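Local coordinates for xenavidin (Xenopus tropicalis, PDB 2UZ2), which binds biotin in a pocket at one end of an eight-stranded antiparallel beta-barrel, four copies of which assemble into the avidin-type tetramer, at residues B[47-52]-B[69-74]; B[60-65]-B[79-84]; B[89-94]-B[118-123]; B[97-102]-B[110-115]. All blocks are in the same frame, centred on the assembly; numbering follows the deposited sequence. Where two conformers were deposited one is given.

Contact 1: residues B[47-52]-B[69-74]. With BTN (biotin), chain D.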
loop_
_atom_site.group_PDB
_atom_site.type_symbol
_atom_site.label_atom_id
_atom_site.label_comp_id
_atom_site.label_asym_id
_atom_site.label_seq_id
_atom_site.Cartn_x
_atom_site.Cartn_y
_atom_site.Cartn_z
ATOM N N ARG B 47 -19.872 -11.164 -11.505
ATOM C CA ARG B 47 -20.702 -12.137 -10.780
ATOM C C ARG B 47 -20.249 -12.247 -9.358
ATOM O O ARG B 47 -19.091 -11.942 -9.032
ATOM C CB ARG B 47 -20.741 -13.531 -11.443
ATOM C CG ARG B 47 -21.720 -13.570 -12.653
ATOM C CD ARG B 47 -22.049 -14.994 -13.165
ATOM N NE ARG B 47 -22.688 -14.939 -14.482
ATOM C CZ ARG B 47 -22.047 -14.589 -15.598
ATOM N NH1 ARG B 47 -20.755 -14.313 -15.555
ATOM N NH2 ARG B 47 -22.687 -14.522 -16.753
ATOM N N ILE B 48 -21.191 -12.650 -8.502
ATOM C CA ILE B 48 -20.908 -12.894 -7.088
ATOM C C ILE B 48 -19.703 -13.827 -7.022
ATOM O O ILE B 48 -19.638 -14.817 -7.800
ATOM C CB ILE B 48 -22.120 -13.562 -6.420
ATOM C CG1 ILE B 48 -23.350 -12.656 -6.520
ATOM C CG2 ILE B 48 -21.808 -13.895 -4.983
ATOM C CD1 ILE B 48 -24.631 -13.272 -5.985
ATOM N N SER B 49 -18.769 -13.511 -6.119
ATOM C CA SER B 49 -17.527 -14.252 -5.983
ATOM C C SER B 49 -17.300 -14.691 -4.549
ATOM O O SER B 49 -17.711 -14.008 -3.619
ATOM C CB SER B 49 -16.357 -13.373 -6.491
ATOM O OG SER B 49 -16.553 -13.053 -7.884
ATOM N N PRO B 50 -16.683 -15.864 -4.360
ATOM C CA PRO B 50 -16.515 -16.365 -2.999
ATOM C C PRO B 50 -15.364 -15.723 -2.227
ATOM O O PRO B 50 -14.396 -15.261 -2.820
ATOM C CB PRO B 50 -16.207 -17.838 -3.227
ATOM C CG PRO B 50 -15.438 -17.850 -4.566
ATOM C CD PRO B 50 -16.168 -16.800 -5.378
ATOM N N LEU B 51 -15.446 -15.774 -0.897
ATOM C CA LEU B 51 -14.351 -15.296 -0.075
ATOM C C LEU B 51 -14.142 -16.212 1.115
ATOM O O LEU B 51 -15.084 -16.916 1.543
ATOM C CB LEU B 51 -14.624 -13.868 0.437
ATOM C CG LEU B 51 -15.783 -13.673 1.437
ATOM C CD1 LEU B 51 -15.375 -13.746 2.901
ATOM C CD2 LEU B 51 -16.407 -12.319 1.169
ATOM N N THR B 52 -12.922 -16.164 1.645
ATOM C CA THR B 52 -12.577 -16.877 2.902
ATOM C C THR B 52 -11.659 -15.957 3.699
ATOM O O THR B 52 -10.848 -15.209 3.110
ATOM C CB THR B 52 -11.821 -18.204 2.647
ATOM O OG1 THR B 52 -11.778 -18.968 3.865
ATOM C CG2 THR B 52 -10.367 -17.946 2.185
ATOM N N TRP B 69 -12.157 -13.795 -7.463
ATOM C CA TRP B 69 -13.110 -13.252 -8.447
ATOM C C TRP B 69 -13.470 -14.344 -9.437
ATOM O O TRP B 69 -12.579 -14.961 -10.037
ATOM C CB TRP B 69 -12.504 -12.052 -9.197
ATOM C CG TRP B 69 -12.138 -10.949 -8.258
ATOM C CD1 TRP B 69 -10.875 -10.553 -7.927
ATOM C CD2 TRP B 69 -13.040 -10.123 -7.503
ATOM N NE1 TRP B 69 -10.925 -9.516 -7.010
ATOM C CE2 TRP B 69 -12.248 -9.241 -6.727
ATOM C CE3 TRP B 69 -14.444 -10.050 -7.404
ATOM C CZ2 TRP B 69 -12.805 -8.273 -5.857
ATOM C CZ3 TRP B 69 -15.006 -9.099 -6.522
ATOM C CH2 TRP B 69 -14.189 -8.218 -5.774
ATOM N N ALA B 70 -14.773 -14.502 -9.664
ATOM C CA ALA B 70 -15.291 -15.559 -10.511
ATOM C C ALA B 70 -15.230 -15.235 -12.002
ATOM O O ALA B 70 -15.486 -16.109 -12.842
ATOM C CB ALA B 70 -16.743 -15.885 -10.078
ATOM N N PHE B 71 -14.871 -13.995 -12.343
ATOM C CA PHE B 71 -15.052 -13.479 -13.700
ATOM C C PHE B 71 -13.759 -12.883 -14.269
ATOM O O PHE B 71 -13.755 -12.309 -15.366
ATOM C CB PHE B 71 -16.192 -12.445 -13.701
ATOM C CG PHE B 71 -15.983 -11.332 -12.723
ATOM C CD1 PHE B 71 -15.290 -10.188 -13.085
ATOM C CD2 PHE B 71 -16.486 -11.445 -11.428
ATOM C CE1 PHE B 71 -15.069 -9.161 -12.180
ATOM C CE2 PHE B 71 -16.271 -10.461 -10.500
ATOM C CZ PHE B 71 -15.562 -9.307 -10.847
ATOM N N SER B 72 -12.664 -13.019 -13.526
ATOM C CA SER B 72 -11.364 -12.487 -13.969
ATOM C C SER B 72 -10.230 -13.298 -13.346
ATOM O O SER B 72 -10.490 -14.131 -12.453
ATOM C CB SER B 72 -11.219 -11.009 -13.577
ATOM O OG SER B 72 -10.875 -10.921 -12.234
ATOM N N ASP B 73 -8.994 -13.078 -13.822
ATOM C CA ASP B 73 -7.842 -13.784 -13.222
ATOM C C ASP B 73 -7.189 -13.024 -12.073
ATOM O O ASP B 73 -6.096 -13.402 -11.603
ATOM C CB ASP B 73 -6.808 -14.173 -14.298
ATOM C CG ASP B 73 -7.381 -15.134 -15.342
ATOM O OD1 ASP B 73 -8.267 -15.946 -14.990
ATOM O OD2 ASP B 73 -6.953 -15.070 -16.519
ATOM N N SER B 74 -7.892 -12.005 -11.562
ATOM C CA SER B 74 -7.434 -11.194 -10.422
ATOM C C SER B 74 -7.785 -11.790 -9.067
ATOM O O SER B 74 -8.611 -12.705 -8.965
ATOM C CB SER B 74 -8.088 -9.809 -10.485
ATOM O OG SER B 74 -7.754 -9.166 -11.705
HETATM C C11 BTN D . -11.244 -7.487 -11.833
HETATM O O11 BTN D . -10.223 -8.013 -12.335
HETATM O O12 BTN D . -11.835 -6.605 -12.504
HETATM C C10 BTN D . -11.761 -7.900 -10.467
HETATM C C9 BTN D . -12.693 -6.860 -9.857
HETATM C C8 BTN D . -11.914 -5.868 -8.974
HETATM C C7 BTN D . -12.790 -5.166 -7.952
HETATM C C2 BTN D . -11.998 -4.205 -7.055
HETATM S S1 BTN D . -11.034 -5.043 -5.979
HETATM C C6 BTN D . -10.965 -3.625 -4.824
HETATM C C5 BTN D . -12.137 -2.682 -5.035
HETATM N N1 BTN D . -13.192 -2.746 -4.020
HETATM C C3 BTN D . -14.356 -3.108 -4.580
HETATM O O3 BTN D . -15.635 -2.974 -4.009
HETATM N N2 BTN D . -14.148 -3.581 -5.805
HETATM C C4 BTN D . -12.843 -3.166 -6.299
#

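Contact 2: residues B[60-65]-B[79-84]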
loop_
_atom_site.group_PDB
_atom_site.type_symbol
_atom_site.label_atom_id
_atom_site.label_comp_id
_atom_site.label_asym_id
_atom_site.label_seq_id
_atom_site.Cartn_x
_atom_site.Cartn_y
_atom_site.Cartn_z
ATOM N N LYS B 60 -13.839 -5.003 19.094
ATOM C CA LYS B 60 -13.286 -4.258 17.967
ATOM C C LYS B 60 -12.386 -5.160 17.106
ATOM O O LYS B 60 -11.189 -4.915 16.953
ATOM C CB LYS B 60 -12.562 -3.001 18.446
ATOM C CG LYS B 60 -13.456 -2.074 19.247
ATOM C CD LYS B 60 -12.633 -0.949 19.855
ATOM C CE LYS B 60 -13.462 -0.137 20.813
ATOM N NZ LYS B 60 -12.688 0.117 22.057
ATOM N N PRO B 61 -12.976 -6.210 16.538
ATOM C CA PRO B 61 -12.174 -7.250 15.920
ATOM C C PRO B 61 -11.445 -6.774 14.650
ATOM O O PRO B 61 -12.034 -6.114 13.798
ATOM C CB PRO B 61 -13.221 -8.311 15.543
ATOM C CG PRO B 61 -14.492 -7.536 15.303
ATOM C CD PRO B 61 -14.423 -6.481 16.409
ATOM N N THR B 62 -10.186 -7.176 14.511
ATOM C CA THR B 62 -9.475 -7.113 13.224
ATOM C C THR B 62 -9.857 -8.324 12.387
ATOM O O THR B 62 -10.381 -9.318 12.935
ATOM C CB THR B 62 -7.965 -7.132 13.431
ATOM O OG1 THR B 62 -7.634 -8.280 14.249
ATOM C CG2 THR B 62 -7.532 -5.867 14.122
ATOM N N PHE B 63 -9.632 -8.266 11.078
ATOM C CA PHE B 63 -10.022 -9.401 10.213
ATOM C C PHE B 63 -9.291 -9.262 8.891
ATOM O O PHE B 63 -8.719 -8.196 8.599
ATOM C CB PHE B 63 -11.535 -9.363 9.942
ATOM C CG PHE B 63 -11.996 -8.033 9.367
ATOM C CD1 PHE B 63 -11.934 -7.787 8.005
ATOM C CD2 PHE B 63 -12.486 -7.053 10.223
ATOM C CE1 PHE B 63 -12.346 -6.531 7.467
ATOM C CE2 PHE B 63 -12.911 -5.821 9.711
ATOM C CZ PHE B 63 -12.826 -5.553 8.352
ATOM N N GLY B 64 -9.276 -10.337 8.122
ATOM C CA GLY B 64 -8.770 -10.236 6.750
ATOM C C GLY B 64 -9.486 -11.256 5.909
ATOM O O GLY B 64 -9.947 -12.274 6.434
ATOM N N PHE B 65 -9.568 -11.015 4.601
ATOM C CA PHE B 65 -10.150 -12.045 3.726
ATOM C C PHE B 65 -9.683 -11.896 2.300
ATOM O O PHE B 65 -9.170 -10.839 1.920
ATOM C CB PHE B 65 -11.697 -12.049 3.787
ATOM C CG PHE B 65 -12.336 -10.732 3.350
ATOM C CD1 PHE B 65 -12.684 -10.520 2.011
ATOM C CD2 PHE B 65 -12.635 -9.757 4.289
ATOM C CE1 PHE B 65 -13.312 -9.348 1.641
ATOM C CE2 PHE B 65 -13.247 -8.554 3.923
ATOM C CZ PHE B 65 -13.579 -8.351 2.570
ATOM N N THR B 79 -7.923 -6.181 4.584
ATOM C CA THR B 79 -7.753 -6.333 6.041
ATOM C C THR B 79 -8.202 -5.064 6.752
ATOM O O THR B 79 -8.055 -3.940 6.227
ATOM C CB THR B 79 -6.318 -6.764 6.426
ATOM O OG1 THR B 79 -6.274 -7.085 7.814
ATOM C CG2 THR B 79 -5.275 -5.661 6.187
ATOM N N GLY B 80 -8.758 -5.213 7.946
ATOM C CA GLY B 80 -9.315 -4.039 8.588
ATOM C C GLY B 80 -9.692 -4.311 10.004
ATOM O O GLY B 80 -9.322 -5.343 10.569
ATOM N N GLN B 81 -10.460 -3.390 10.551
ATOM C CA GLN B 81 -10.922 -3.502 11.919
ATOM C C GLN B 81 -12.323 -2.939 12.004
ATOM O O GLN B 81 -12.654 -1.968 11.344
ATOM C CB GLN B 81 -9.974 -2.784 12.875
ATOM C CG GLN B 81 -10.243 -3.087 14.394
ATOM C CD GLN B 81 -9.182 -2.514 15.334
ATOM O OE1 GLN B 81 -8.209 -1.884 14.905
ATOM N NE2 GLN B 81 -9.389 -2.701 16.626
ATOM N N CYS B 82 -13.146 -3.565 12.838
ATOM C CA CYS B 82 -14.495 -3.080 13.097
ATOM C C CYS B 82 -14.540 -2.168 14.328
ATOM O O CYS B 82 -13.981 -2.496 15.398
ATOM C CB CYS B 82 -15.443 -4.277 13.295
ATOM S SG CYS B 82 -17.201 -3.786 13.394
ATOM N N PHE B 83 -15.220 -1.028 14.181
ATOM C CA PHE B 83 -15.462 -0.132 15.311
ATOM C C PHE B 83 -16.951 0.218 15.394
ATOM O O PHE B 83 -17.729 -0.093 14.477
ATOM C CB PHE B 83 -14.643 1.152 15.144
ATOM C CG PHE B 83 -13.151 0.943 15.092
ATOM C CD1 PHE B 83 -12.398 0.884 16.266
ATOM C CD2 PHE B 83 -12.491 0.854 13.868
ATOM C CE1 PHE B 83 -11.006 0.715 16.203
ATOM C CE2 PHE B 83 -11.094 0.683 13.802
ATOM C CZ PHE B 83 -10.362 0.632 14.984
ATOM N N LEU B 84 -17.365 0.824 16.500
ATOM C CA LEU B 84 -18.648 1.515 16.532
ATOM C C LEU B 84 -18.390 3.001 16.360
ATOM O O LEU B 84 -17.529 3.566 17.048
ATOM C CB LEU B 84 -19.388 1.245 17.846
ATOM C CG LEU B 84 -19.761 -0.222 18.091
ATOM C CD1 LEU B 84 -20.447 -0.417 19.426
ATOM C CD2 LEU B 84 -20.653 -0.758 16.949
#

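Contact 3: residues B[89-94]-B[118-123]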
loop_
_atom_site.group_PDB
_atom_site.type_symbol
_atom_site.label_atom_id
_atom_site.label_comp_id
_atom_site.label_asym_id
_atom_site.label_seq_id
_atom_site.Cartn_x
_atom_site.Cartn_y
_atom_site.Cartn_z
ATOM N N GLU B 89 -23.290 2.864 15.329
ATOM C CA GLU B 89 -23.401 1.958 14.171
ATOM C C GLU B 89 -22.060 1.309 13.857
ATOM O O GLU B 89 -21.014 1.948 14.019
ATOM C CB GLU B 89 -23.900 2.718 12.944
ATOM C CG GLU B 89 -25.304 3.324 13.134
ATOM C CD GLU B 89 -25.578 4.465 12.175
ATOM O OE1 GLU B 89 -24.638 4.903 11.477
ATOM O OE2 GLU B 89 -26.738 4.931 12.124
ATOM N N GLU B 90 -22.109 0.054 13.395
ATOM C CA GLU B 90 -20.914 -0.747 13.106
ATOM C C GLU B 90 -20.296 -0.286 11.808
ATOM O O GLU B 90 -21.010 -0.011 10.813
ATOM C CB GLU B 90 -21.235 -2.231 12.919
ATOM C CG GLU B 90 -22.065 -2.897 13.951
ATOM C CD GLU B 90 -22.773 -4.122 13.383
ATOM O OE1 GLU B 90 -23.833 -3.962 12.745
ATOM O OE2 GLU B 90 -22.279 -5.240 13.577
ATOM N N ILE B 91 -18.963 -0.176 11.808
ATOM C CA ILE B 91 -18.233 0.233 10.611
ATOM C C ILE B 91 -16.968 -0.610 10.467
ATOM O O ILE B 91 -16.284 -0.873 11.461
ATOM C CB ILE B 91 -17.878 1.757 10.623
ATOM C CG1 ILE B 91 -19.141 2.614 10.834
ATOM C CG2 ILE B 91 -17.114 2.162 9.358
ATOM C CD1 ILE B 91 -18.959 4.089 10.512
ATOM N N LEU B 92 -16.674 -1.042 9.246
ATOM C CA LEU B 92 -15.442 -1.776 9.019
ATOM C C LEU B 92 -14.526 -0.842 8.247
ATOM O O LEU B 92 -14.856 -0.472 7.104
ATOM C CB LEU B 92 -15.678 -3.033 8.189
ATOM C CG LEU B 92 -16.842 -3.936 8.579
ATOM C CD1 LEU B 92 -16.925 -5.129 7.642
ATOM C CD2 LEU B 92 -16.647 -4.399 10.006
ATOM N N HIS B 93 -13.396 -0.479 8.847
ATOM C CA HIS B 93 -12.331 0.232 8.145
ATOM C C HIS B 93 -11.358 -0.757 7.542
ATOM O O HIS B 93 -10.729 -1.519 8.263
ATOM C CB HIS B 93 -11.572 1.202 9.073
ATOM C CG HIS B 93 -12.375 2.382 9.510
ATOM N ND1 HIS B 93 -12.955 3.260 8.622
ATOM C CD2 HIS B 93 -12.626 2.874 10.741
ATOM C CE1 HIS B 93 -13.580 4.211 9.294
ATOM N NE2 HIS B 93 -13.402 3.995 10.583
ATOM N N THR B 94 -11.194 -0.712 6.216
ATOM C CA THR B 94 -10.359 -1.667 5.504
ATOM C C THR B 94 -9.391 -0.997 4.534
ATOM O O THR B 94 -9.606 0.111 4.058
ATOM C CB THR B 94 -11.185 -2.664 4.651
ATOM O OG1 THR B 94 -11.687 -2.028 3.472
ATOM C CG2 THR B 94 -12.374 -3.284 5.523
ATOM N N THR B 118 -14.475 1.865 3.537
ATOM C CA THR B 118 -15.208 1.631 4.786
ATOM C C THR B 118 -16.549 0.975 4.429
ATOM O O THR B 118 -17.232 1.378 3.463
ATOM C CB THR B 118 -15.385 2.928 5.640
ATOM O OG1 THR B 118 -14.107 3.343 6.174
ATOM C CG2 THR B 118 -16.337 2.705 6.793
ATOM N N PHE B 119 -16.909 -0.045 5.196
ATOM C CA PHE B 119 -18.178 -0.758 4.995
ATOM C C PHE B 119 -19.140 -0.434 6.125
ATOM O O PHE B 119 -18.719 -0.333 7.263
ATOM C CB PHE B 119 -17.962 -2.276 4.941
ATOM C CG PHE B 119 -17.196 -2.737 3.724
ATOM C CD1 PHE B 119 -17.861 -3.250 2.616
ATOM C CD2 PHE B 119 -15.794 -2.689 3.705
ATOM C CE1 PHE B 119 -17.140 -3.684 1.492
ATOM C CE2 PHE B 119 -15.076 -3.148 2.596
ATOM C CZ PHE B 119 -15.766 -3.667 1.495
ATOM N N THR B 120 -20.427 -0.283 5.803
ATOM C CA THR B 120 -21.456 -0.073 6.816
ATOM C C THR B 120 -22.596 -1.074 6.580
ATOM O O THR B 120 -22.613 -1.791 5.584
ATOM C CB THR B 120 -22.045 1.323 6.735
ATOM O OG1 THR B 120 -22.616 1.504 5.435
ATOM C CG2 THR B 120 -20.952 2.385 6.954
ATOM N N ARG B 121 -23.549 -1.118 7.491
ATOM C CA ARG B 121 -24.751 -1.919 7.259
ATOM C C ARG B 121 -25.650 -1.266 6.223
ATOM O O ARG B 121 -25.547 -0.055 5.945
ATOM C CB ARG B 121 -25.506 -2.134 8.565
ATOM C CG ARG B 121 -24.685 -2.854 9.575
ATOM C CD ARG B 121 -24.299 -4.187 9.064
ATOM N NE ARG B 121 -23.898 -5.050 10.163
ATOM C CZ ARG B 121 -23.664 -6.349 10.031
ATOM N NH1 ARG B 121 -23.804 -6.925 8.842
ATOM N NH2 ARG B 121 -23.310 -7.069 11.095
ATOM N N LEU B 122 -26.508 -2.078 5.622
ATOM C CA LEU B 122 -27.446 -1.586 4.612
ATOM C C LEU B 122 -28.517 -0.721 5.287
ATOM O O LEU B 122 -29.095 -1.105 6.316
ATOM C CB LEU B 122 -28.024 -2.767 3.799
ATOM C CG LEU B 122 -27.141 -3.375 2.677
ATOM C CD1 LEU B 122 -25.646 -3.476 3.014
ATOM C CD2 LEU B 122 -27.628 -4.751 2.201
ATOM N N SER B 123 -28.747 0.463 4.718
ATOM C CA SER B 123 -29.628 1.467 5.306
ATOM C C SER B 123 -31.106 1.143 5.090
ATOM O O SER B 123 -31.530 -0.005 5.236
ATOM C CB SER B 123 -29.295 2.847 4.729
ATOM O OG SER B 123 -30.229 3.823 5.155
HETATM O O HOH W 1 -23.423 0.568 9.907
#

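Contact 4: residues B[97-102]-B[110-115]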
loop_
_atom_site.group_PDB
_atom_site.type_symbol
_atom_site.label_atom_id
_atom_site.label_comp_id
_atom_site.label_asym_id
_atom_site.label_seq_id
_atom_site.Cartn_x
_atom_site.Cartn_y
_atom_site.Cartn_z
ATOM N N LEU B 97 -5.558 -4.890 -1.297
ATOM C CA LEU B 97 -4.611 -4.989 -2.418
ATOM C C LEU B 97 -5.312 -5.803 -3.484
ATOM O O LEU B 97 -5.826 -6.889 -3.197
ATOM C CB LEU B 97 -3.335 -5.734 -1.972
ATOM C CG LEU B 97 -2.432 -5.050 -0.937
ATOM C CD1 LEU B 97 -1.335 -6.048 -0.416
ATOM C CD2 LEU B 97 -1.809 -3.762 -1.545
ATOM N N LEU B 98 -5.301 -5.279 -4.708
ATOM C CA LEU B 98 -5.874 -5.945 -5.873
ATOM C C LEU B 98 -4.737 -6.390 -6.788
ATOM O O LEU B 98 -3.976 -5.565 -7.321
ATOM C CB LEU B 98 -6.804 -4.968 -6.593
ATOM C CG LEU B 98 -7.207 -5.234 -8.046
ATOM C CD1 LEU B 98 -7.888 -6.562 -8.244
ATOM C CD2 LEU B 98 -8.103 -4.079 -8.506
ATOM N N ARG B 99 -4.620 -7.707 -6.917
ATOM C CA ARG B 99 -3.615 -8.317 -7.767
ATOM C C ARG B 99 -4.174 -8.621 -9.137
ATOM O O ARG B 99 -5.153 -9.369 -9.247
ATOM C CB ARG B 99 -3.092 -9.620 -7.129
ATOM C CG ARG B 99 -2.081 -10.329 -8.040
ATOM C CD ARG B 99 -0.749 -9.577 -8.070
ATOM N NE ARG B 99 0.013 -9.876 -9.284
ATOM C CZ ARG B 99 1.336 -9.746 -9.386
ATOM N NH1 ARG B 99 2.047 -9.358 -8.330
ATOM N NH2 ARG B 99 1.948 -9.998 -10.536
ATOM N N SER B 100 -3.548 -8.077 -10.171
ATOM C CA SER B 100 -3.931 -8.491 -11.518
ATOM C C SER B 100 -2.942 -9.496 -12.070
ATOM O O SER B 100 -1.766 -9.526 -11.683
ATOM C CB SER B 100 -4.086 -7.303 -12.453
ATOM O OG SER B 100 -3.016 -6.398 -12.299
ATOM N N SER B 101 -3.429 -10.335 -12.977
ATOM C CA SER B 101 -2.587 -11.317 -13.600
ATOM C C SER B 101 -1.728 -10.727 -14.723
ATOM O O SER B 101 -2.234 -10.261 -15.758
ATOM C CB SER B 101 -3.458 -12.473 -14.094
ATOM O OG SER B 101 -2.664 -13.382 -14.804
ATOM N N GLN B 102 -0.415 -10.743 -14.492
ATOM C CA GLN B 102 0.570 -10.302 -15.448
ATOM C C GLN B 102 1.085 -11.436 -16.337
ATOM O O GLN B 102 1.091 -12.616 -15.934
ATOM C CB GLN B 102 1.729 -9.604 -14.734
ATOM C CG GLN B 102 1.296 -8.381 -13.906
ATOM C CD GLN B 102 0.438 -7.424 -14.707
ATOM O OE1 GLN B 102 0.798 -7.030 -15.814
ATOM N NE2 GLN B 102 -0.739 -7.130 -14.191
ATOM N N THR B 110 3.949 -3.958 -12.024
ATOM C CA THR B 110 2.690 -3.274 -12.394
ATOM C C THR B 110 1.445 -3.962 -11.830
ATOM O O THR B 110 0.323 -3.517 -12.060
ATOM C CB THR B 110 2.486 -3.210 -13.934
ATOM O OG1 THR B 110 1.983 -4.458 -14.424
ATOM C CG2 THR B 110 3.759 -2.891 -14.646
ATOM N N GLY B 111 1.647 -5.066 -11.129
ATOM C CA GLY B 111 0.523 -5.964 -10.838
ATOM C C GLY B 111 -0.303 -5.742 -9.590
ATOM O O GLY B 111 -1.252 -6.502 -9.352
ATOM N N THR B 112 0.030 -4.732 -8.780
ATOM C CA THR B 112 -0.684 -4.625 -7.491
ATOM C C THR B 112 -1.207 -3.200 -7.261
ATOM O O THR B 112 -0.413 -2.247 -7.224
ATOM C CB THR B 112 0.228 -5.003 -6.310
ATOM O OG1 THR B 112 0.841 -6.277 -6.569
ATOM C CG2 THR B 112 -0.621 -5.087 -5.010
ATOM N N ARG B 113 -2.524 -3.075 -7.151
ATOM C CA ARG B 113 -3.199 -1.813 -6.805
ATOM C C ARG B 113 -3.547 -1.826 -5.319
ATOM O O ARG B 113 -3.723 -2.904 -4.703
ATOM C CB ARG B 113 -4.486 -1.647 -7.627
ATOM C CG ARG B 113 -4.211 -1.198 -9.071
ATOM C CD ARG B 113 -5.520 -1.177 -9.843
ATOM N NE ARG B 113 -5.399 -0.629 -11.192
ATOM C CZ ARG B 113 -5.050 -1.351 -12.261
ATOM N NH1 ARG B 113 -4.757 -2.651 -12.133
ATOM N NH2 ARG B 113 -5.024 -0.787 -13.450
ATOM N N VAL B 114 -3.653 -0.625 -4.748
ATOM C CA VAL B 114 -4.007 -0.481 -3.332
ATOM C C VAL B 114 -5.131 0.521 -3.144
ATOM O O VAL B 114 -5.314 1.453 -3.978
ATOM C CB VAL B 114 -2.762 -0.073 -2.507
ATOM C CG1 VAL B 114 -2.250 1.333 -2.934
ATOM C CG2 VAL B 114 -3.025 -0.149 -0.976
ATOM N N GLY B 115 -5.908 0.333 -2.068
ATOM C CA GLY B 115 -6.962 1.302 -1.800
ATOM C C GLY B 115 -7.559 1.075 -0.419
ATOM O O GLY B 115 -7.093 0.229 0.333
HETATM O O HOH W 2 -4.007 -4.632 -10.048
HETATM O O HOH W 3 1.555 -8.698 -5.463
HETATM O O HOH W 4 -2.169 -3.947 -11.799
#

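Contact 1: residues B[47-52]-B[69-74]
A single serine hydroxyl ties the two segments together: Ser49 OG accepts the backbone N-H of Ala70 at 2.9 Å and passes its own proton back to Arg47 O at 3.0 Å. This relay fastens the loop 69-74 to the start of strand 49-55, at the end of the avidin beta-barrel where biotin enters. With OG anti to its own carbonyl carbon (chi1 -61°), Ser49 points the hydroxyl into the bend of the loop, where Trp69 CE3, Ala70 CB and Phe71 CE2 also border it. The Phe71 ring leans on the backbone of Arg47, CD2 lying 3.4 Å from Arg47 N, while its CE1 and CZ turn to the ligand's valeryl chain. Trp69 lays one face of its indole against that chain, with biotin C9 3.9 Å above the ring plane, and CZ2 reaches the thioether sulfur S1. The indole's rotation is fixed by a hydrogen bond from NE1 to Thr76 OG1. Lys56 of a second subunit bonds to the carbonyl oxygens of Trp69 and Ser74, so the loop is also held across the subunit interface. Ser72 closes an ST turn, its OG accepting from Ser74 N. Two hydroxyls then grip one carboxylate oxygen of biotin, O11: Ser72 OG at 3.0 Å and Ser74 OG at 2.8 Å.

Contact 2: residues B[60-65]-B[79-84]
Phe63 covers the backbone of Gly80 with its ring: Gly80 CA lies 4.2 Å from the ring centroid, 23° off the normal, a CH-pi contact within the antiparallel beta hairpin of strands 62-68 and 75-84. The ring lies close over the glycine, Phe63 CZ being 3.8 Å from Gly80 CA. The backbones of the two residues form a hydrogen-bonded pair, Phe63 N giving to Gly80 O and Gly80 N to Phe63 O. Phe63 O takes a second proton from Thr79 OG1 at 2.8 Å, the two donors arriving from opposite faces of the carbonyl plane. Further along the ladder, Cys82 N bonds to Pro61 O at 2.9 Å, and Pro61 CG packs on Cys82 CB. On the sheet face shared with Thr62 and Thr79, Gln81 extends its chain, with CG anti to the backbone N (chi1 -169°), past Thr62 CG2 to Lys60.

Further out, Leu92 and Thr94 on strand 90-99 and Phe31 on strand 30-36 pack round the Phe63 ring inside the barrel, and the Cys82-Cys6 disulfide pins the N-terminal segment to the hairpin. The face carrying Thr62, Thr79 and Gln81 meets a second subunit, whose Arg99 and Gln102 bond to Gln81 OE1. The amide is thereby oriented, and Gln81 NE2 donates to Lys60 O at 2.9 Å, 22° out of the carbonyl plane.

Contact 3: residues B[89-94]-B[118-123]
Arg121 lies obliquely across Glu90 and grips its carboxylate side-on with two nitrogens. NE meets OE1 of Glu90 at 2.8 Å in a nearly straight bond (172°), within the guanidinium plane but from above the carboxylate plane; NH2 makes the longer bond, 3.3 Å, to the syn side of Glu90 OE2. The bend at chi2 (-60°) folds the arginine back over the glutamate. A leucine here would probably leave Glu90 without its counter-charge and take from the carbonyl oxygens of Gln9 and Gln11 the NH2 and NH1 donors that each now has. Beside the salt bridge, a water donates to Glu90 O and accepts from Arg121 N. Leu92 and Phe119 form a hydrogen-bonded antiparallel pair, Leu92 CB lying 4.0 Å from Phe119 CB. Thr94 OG1, hydrogen-bonded to Asn117 O, lies at the edge of the Phe119 ring. On the other face His93 ND1 and Thr118 OG1 share a 2.7 Å hydrogen bond. The pair of strands, 90-99 and 112-121, continues the avidin barrel, with strand 75-84 flanking the first and strand 10-14 closing the barrel against the second.

Contact 4: residues B[97-102]-B[110-115]
The guanidinium of Arg99 lies with one face over Gly111, whose CA sits 4.1 Å above its centre, and at its edge a water links NH1 to Thr112 OG1. Around the Arg113 guanidinium, a second water lies in the plane at the edge, accepting from NH1 at 3.0 Å and donating to Leu98 O. Arg99 gets over the glycine because its chain bends at chi2 (73°), and NE then bonds to Ser100 O at 3.0 Å. These groups flank the antiparallel ladder of strands 90-99 and 112-121 in the avidin barrel, where Leu98 and Arg113 are a hydrogen-bonded pair and Ser100 N extends the ladder to Gly111 O. With alanine at Arg99, Gly111 would probably lose its cover, and Gln81 OE1 of a second subunit and Asn108 OD1 would lose this donor. Leu98 touches biotin, its side chain lying alongside that of Arg113. Arg113 NE bonds to Thr110 O of a third subunit, and Leu97 CD2 packs on Val114 CG2 at 3.9 Å.

Contacts 3 and 4 lie on the same two strands, 90-99 and 112-121, with centres about 24 Å apart on opposite sides of the chain's centre. Contact 2 adjoins contact 3, centres about 10 Å apart, through probable backbone hydrogen bonds Phe83 N to Ile91 O and Gln81 N to His93 O. Contacts 1 and 4 meet at the biotin carboxylate end, where Ser74 CB is 3.2 Å from Arg99 O. From contact 3, the Phe119 side chain comes within about 6 Å of biotin; the side chain of Phe63 in contact 2 is about 12 Å from biotin. Contacts 2 and 4 interlock across subunits, and Thr62 OG1 hydrogen-bonds to Asp73 O of the second subunit, from that copy's contact 1 loop.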